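Local coordinates for protein sarcoplasmic calcium-binding proteins II, V, VI, and VII (Branchiostoma lanceolatum, PDB 2SAS) that binds calcium ions through EF-hand loops and seems more abundant in fast-contracting muscle, although no functional relationship follows from that distribution, at residues Asp98-Ala101 and Trp102-Asn105; Gly44-Ser47 and Asp48-Lys52. All blocks are in the same frame, centred on the assembly; numbering follows the deposited sequence.

Interaction 1 (Asp98-Ala101 and Trp102-Asn105); sequences DLPA and WCQN
Trp-102 carries its CG between its own backbone N and carbonyl carbon (chi1 68°), which sets the indole alongside Pro-100, the two side chains pointing the same way. Gln-104 instead keeps CG beside the backbone N and bends at chi2 (-56°), folding its amide back toward Leu-99. The proline's CG lies 3.4 Å from NE1 of Trp-102 and its CB packs near CD1, a rigid ring against the pyrrole part of the indole. One face of the indole is partly covered by Cys-103, whose SG sits 3.7 Å above the plane and off toward the rim. The same thiol meets Leu-99, with SG 3.9 Å from the leucine CG, so the sulfur touches an aliphatic and an aromatic neighbour together.

Around this apolar patch the backbone turns into the first coil of helix 103-114, the entering helix of the third EF-hand. Cys-103 N donates to Pro-100 O at 2.9 Å, while Gln-104 N makes a weak bond to Ala-101 O. Ala-101, at the bend, touches Asp-64 of helix 48-69, whose OD1 takes a weak hydrogen bond from Trp-102 N. From beyond the segments, Tyr-82, Met-85 and Trp-86 of helix 79-91 and Tyr-165 of helix 158-170 pack on Trp-102, which suits a broad apolar ring in the core.

At the outer side, Gln-104 NE2 donates to Leu-99 O over 3.3 Å. The carbonyl oxygen lies nearly in the plane of the amide, yet the donor stands 56° out of the carbonyl plane. NE2 also makes a weak bond to Val-96 O. A neutral amide long enough to span this turn thus meets two backbone carbonyls, one of them weakly, and links the loop to the helix without a charge.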
loop_
_atom_site.group_PDB
_atom_site.type_symbol
_atom_site.label_atom_id
_atom_site.label_comp_id
_atom_site.label_asym_id
_atom_site.label_seq_id
_atom_site.Cartn_x
_atom_site.Cartn_y
_atom_site.Cartn_z
ATOM N N ASP A 98 -27.762 -0.047 0.901
ATOM C CA ASP A 98 -27.925 1.260 1.574
ATOM C C ASP A 98 -26.865 2.326 1.214
ATOM O O ASP A 98 -27.019 3.501 1.592
ATOM C CB ASP A 98 -27.828 1.149 3.123
ATOM C CG ASP A 98 -29.139 1.137 3.850
ATOM O OD1 ASP A 98 -30.083 1.796 3.394
ATOM O OD2 ASP A 98 -29.235 0.445 4.890
ATOM N N LEU A 99 -25.752 1.905 0.668
ATOM C CA LEU A 99 -24.607 2.717 0.273
ATOM C C LEU A 99 -25.095 3.782 -0.697
ATOM O O LEU A 99 -26.090 3.520 -1.424
ATOM C CB LEU A 99 -23.566 1.772 -0.360
ATOM C CG LEU A 99 -22.282 1.614 0.445
ATOM C CD1 LEU A 99 -22.579 1.664 1.943
ATOM C CD2 LEU A 99 -21.641 0.264 0.067
ATOM N N PRO A 100 -24.369 4.882 -0.734
ATOM C CA PRO A 100 -24.780 5.946 -1.654
ATOM C C PRO A 100 -24.621 5.381 -3.046
ATOM O O PRO A 100 -23.709 4.585 -3.330
ATOM C CB PRO A 100 -23.917 7.127 -1.290
ATOM C CG PRO A 100 -22.747 6.572 -0.511
ATOM C CD PRO A 100 -23.185 5.233 0.027
ATOM N N ALA A 101 -25.502 5.828 -3.918
ATOM C CA ALA A 101 -25.545 5.431 -5.295
ATOM C C ALA A 101 -24.234 5.461 -6.042
ATOM O O ALA A 101 -24.161 4.561 -6.919
ATOM C CB ALA A 101 -26.577 6.272 -6.060
ATOM N N TRP A 102 -23.318 6.367 -5.791
ATOM C CA TRP A 102 -22.056 6.420 -6.560
ATOM C C TRP A 102 -21.331 5.079 -6.388
ATOM O O TRP A 102 -20.582 4.669 -7.274
ATOM C CB TRP A 102 -21.162 7.608 -6.181
ATOM C CG TRP A 102 -20.572 7.546 -4.821
ATOM C CD1 TRP A 102 -21.119 8.016 -3.670
ATOM C CD2 TRP A 102 -19.325 6.931 -4.424
ATOM N NE1 TRP A 102 -20.325 7.753 -2.589
ATOM C CE2 TRP A 102 -19.208 7.096 -3.021
ATOM C CE3 TRP A 102 -18.303 6.296 -5.123
ATOM C CZ2 TRP A 102 -18.116 6.639 -2.319
ATOM C CZ3 TRP A 102 -17.224 5.812 -4.422
ATOM C CH2 TRP A 102 -17.124 5.980 -3.042
ATOM N N CYS A 103 -21.574 4.482 -5.216
ATOM C CA CYS A 103 -20.976 3.190 -4.830
ATOM C C CYS A 103 -21.441 2.041 -5.731
ATOM O O CYS A 103 -20.667 1.135 -6.027
ATOM C CB CYS A 103 -21.336 2.852 -3.380
ATOM S SG CYS A 103 -20.063 3.394 -2.245
ATOM N N GLN A 104 -22.698 2.126 -6.096
ATOM C CA GLN A 104 -23.386 1.179 -6.987
ATOM C C GLN A 104 -22.701 1.182 -8.348
ATOM O O GLN A 104 -22.913 0.263 -9.146
ATOM C CB GLN A 104 -24.873 1.510 -7.121
ATOM C CG GLN A 104 -25.606 1.819 -5.819
ATOM C CD GLN A 104 -25.487 0.696 -4.802
ATOM O OE1 GLN A 104 -25.395 -0.481 -5.171
ATOM N NE2 GLN A 104 -25.487 1.046 -3.514
ATOM N N ASN A 105 -21.888 2.194 -8.654
ATOM C CA ASN A 105 -21.169 2.164 -9.938
ATOM C C ASN A 105 -19.692 1.803 -9.690
ATOM O O ASN A 105 -19.026 1.301 -10.615
ATOM C CB ASN A 105 -21.265 3.421 -10.791
ATOM C CG ASN A 105 -20.619 3.169 -12.169
ATOM O OD1 ASN A 105 -21.317 2.621 -13.036
ATOM N ND2 ASN A 105 -19.370 3.581 -12.394
#

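Interaction 2 (Gly44-Ser47 and Asp48-Lys52); sequences GSLS and DADYK
The N-terminus of helix 48-69 is capped here, with Ser-47 at the N-cap touching Asp-50 and Tyr-51 in the first turn. Asp-50 turns CG beside its backbone N (chi1 -63°), which brings OD2 back to the serine. There OD2 takes two bonds: Ser-47 N donates at 3.0 Å and nearly straight (160°), and Ser-47 OG donates at 2.8 Å from well above the carboxylate plane. Both donors approach from the same face. The bond from the N-cap N-H to the side chain three residues on is one half of a capping box, and the short hydroxyl of serine reaches the same oxygen. With an alanine in place of Asp-50, Ser-47 N and OG would probably lose the acceptor they share, and the turn before the helix would be freer to shift.

Leu-46 and Tyr-51 add a hydrophobic staple, the residue before the N-cap closing on the fourth of the helix. The two side chains cross at about a right angle, with Leu-46 CB 3.5 Å from Tyr-51 CE2. A large ring suits this place because it also packs on Tyr-38 of helix 28-42, and its OH bonds to Lys-43 O. Tyr-51 N donates to Ser-47 O at 3.2 Å. On the solvent side, Lys-52 NZ forms a salt bridge with Asp-48 OD2, 3.5 Å away.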
loop_
_atom_site.group_PDB
_atom_site.type_symbol
_atom_site.label_atom_id
_atom_site.label_comp_id
_atom_site.label_asym_id
_atom_site.label_seq_id
_atom_site.Cartn_x
_atom_site.Cartn_y
_atom_site.Cartn_z
ATOM N N GLY A 44 -8.924 -1.550 -28.952
ATOM C CA GLY A 44 -9.925 -1.892 -29.941
ATOM C C GLY A 44 -10.752 -3.108 -29.574
ATOM O O GLY A 44 -11.661 -3.473 -30.377
ATOM N N SER A 45 -10.495 -3.702 -28.399
ATOM C CA SER A 45 -11.344 -4.873 -28.056
ATOM C C SER A 45 -12.770 -4.387 -27.807
ATOM O O SER A 45 -13.678 -5.196 -27.831
ATOM C CB SER A 45 -10.942 -5.655 -26.823
ATOM O OG SER A 45 -9.553 -5.931 -26.801
ATOM N N LEU A 46 -12.864 -3.113 -27.489
ATOM C CA LEU A 46 -14.178 -2.493 -27.152
ATOM C C LEU A 46 -14.506 -1.507 -28.250
ATOM O O LEU A 46 -13.559 -0.898 -28.799
ATOM C CB LEU A 46 -13.981 -1.864 -25.758
ATOM C CG LEU A 46 -14.604 -2.448 -24.517
ATOM C CD1 LEU A 46 -14.642 -3.968 -24.513
ATOM C CD2 LEU A 46 -13.869 -1.995 -23.245
ATOM N N SER A 47 -15.748 -1.302 -28.575
ATOM C CA SER A 47 -16.096 -0.296 -29.599
ATOM C C SER A 47 -16.151 1.112 -28.984
ATOM O O SER A 47 -16.141 1.293 -27.727
ATOM C CB SER A 47 -17.456 -0.636 -30.180
ATOM O OG SER A 47 -18.382 -0.832 -29.163
ATOM N N ASP A 48 -16.257 2.090 -29.848
ATOM C CA ASP A 48 -16.366 3.511 -29.454
ATOM C C ASP A 48 -17.581 3.598 -28.522
ATOM O O ASP A 48 -17.552 4.098 -27.401
ATOM C CB ASP A 48 -16.393 4.409 -30.686
ATOM C CG ASP A 48 -16.596 5.885 -30.532
ATOM O OD1 ASP A 48 -15.762 6.601 -29.885
ATOM O OD2 ASP A 48 -17.508 6.494 -31.087
ATOM N N ALA A 49 -18.705 3.100 -28.948
ATOM C CA ALA A 49 -19.925 3.125 -28.127
ATOM C C ALA A 49 -19.688 2.563 -26.722
ATOM O O ALA A 49 -20.263 3.119 -25.770
ATOM C CB ALA A 49 -21.064 2.440 -28.867
ATOM N N ASP A 50 -18.918 1.484 -26.583
ATOM C CA ASP A 50 -18.675 0.878 -25.269
ATOM C C ASP A 50 -17.940 1.869 -24.357
ATOM O O ASP A 50 -18.256 1.930 -23.162
ATOM C CB ASP A 50 -17.891 -0.439 -25.337
ATOM C CG ASP A 50 -18.614 -1.534 -26.089
ATOM O OD1 ASP A 50 -19.830 -1.571 -25.950
ATOM O OD2 ASP A 50 -17.982 -2.298 -26.842
ATOM N N TYR A 51 -16.984 2.594 -24.914
ATOM C CA TYR A 51 -16.236 3.585 -24.124
ATOM C C TYR A 51 -17.143 4.727 -23.713
ATOM O O TYR A 51 -17.083 5.256 -22.614
ATOM C CB TYR A 51 -15.046 4.038 -24.903
ATOM C CG TYR A 51 -13.969 2.971 -24.951
ATOM C CD1 TYR A 51 -13.321 2.574 -23.776
ATOM C CD2 TYR A 51 -13.638 2.341 -26.135
ATOM C CE1 TYR A 51 -12.332 1.610 -23.778
ATOM C CE2 TYR A 51 -12.629 1.373 -26.147
ATOM C CZ TYR A 51 -11.956 1.029 -25.000
ATOM O OH TYR A 51 -10.962 0.091 -25.057
ATOM N N LYS A 52 -18.044 5.045 -24.669
ATOM C CA LYS A 52 -19.012 6.115 -24.416
ATOM C C LYS A 52 -19.919 5.744 -23.269
ATOM O O LYS A 52 -20.108 6.566 -22.338
ATOM C CB LYS A 52 -19.728 6.529 -25.695
ATOM C CG LYS A 52 -18.779 7.438 -26.527
ATOM C CD LYS A 52 -19.548 7.912 -27.768
ATOM C CE LYS A 52 -18.550 8.615 -28.702
ATOM N NZ LYS A 52 -19.279 9.245 -29.833
#

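How the interactions relate
Interaction 2 comes first along the chain and interaction 1 follows, their centres 25 Å apart and their nearest atoms about 10 Å apart, without touching. Helix 48-69 connects them: interaction 2 starts it at the protein surface after helix 28-42, whereas the residues of interaction 1 lean on its later turns, at Glu-61, Asp-64 and Arg-68. That helix leads into the second calcium loop, which begins at Asp-70, and helix 103-114, opened by interaction 1, leads into the third, which begins at Asp-115. Each contact thus lies at the start of a helix that enters a calcium loop, one at the periphery, the other packed against helices 79-91 and 158-170.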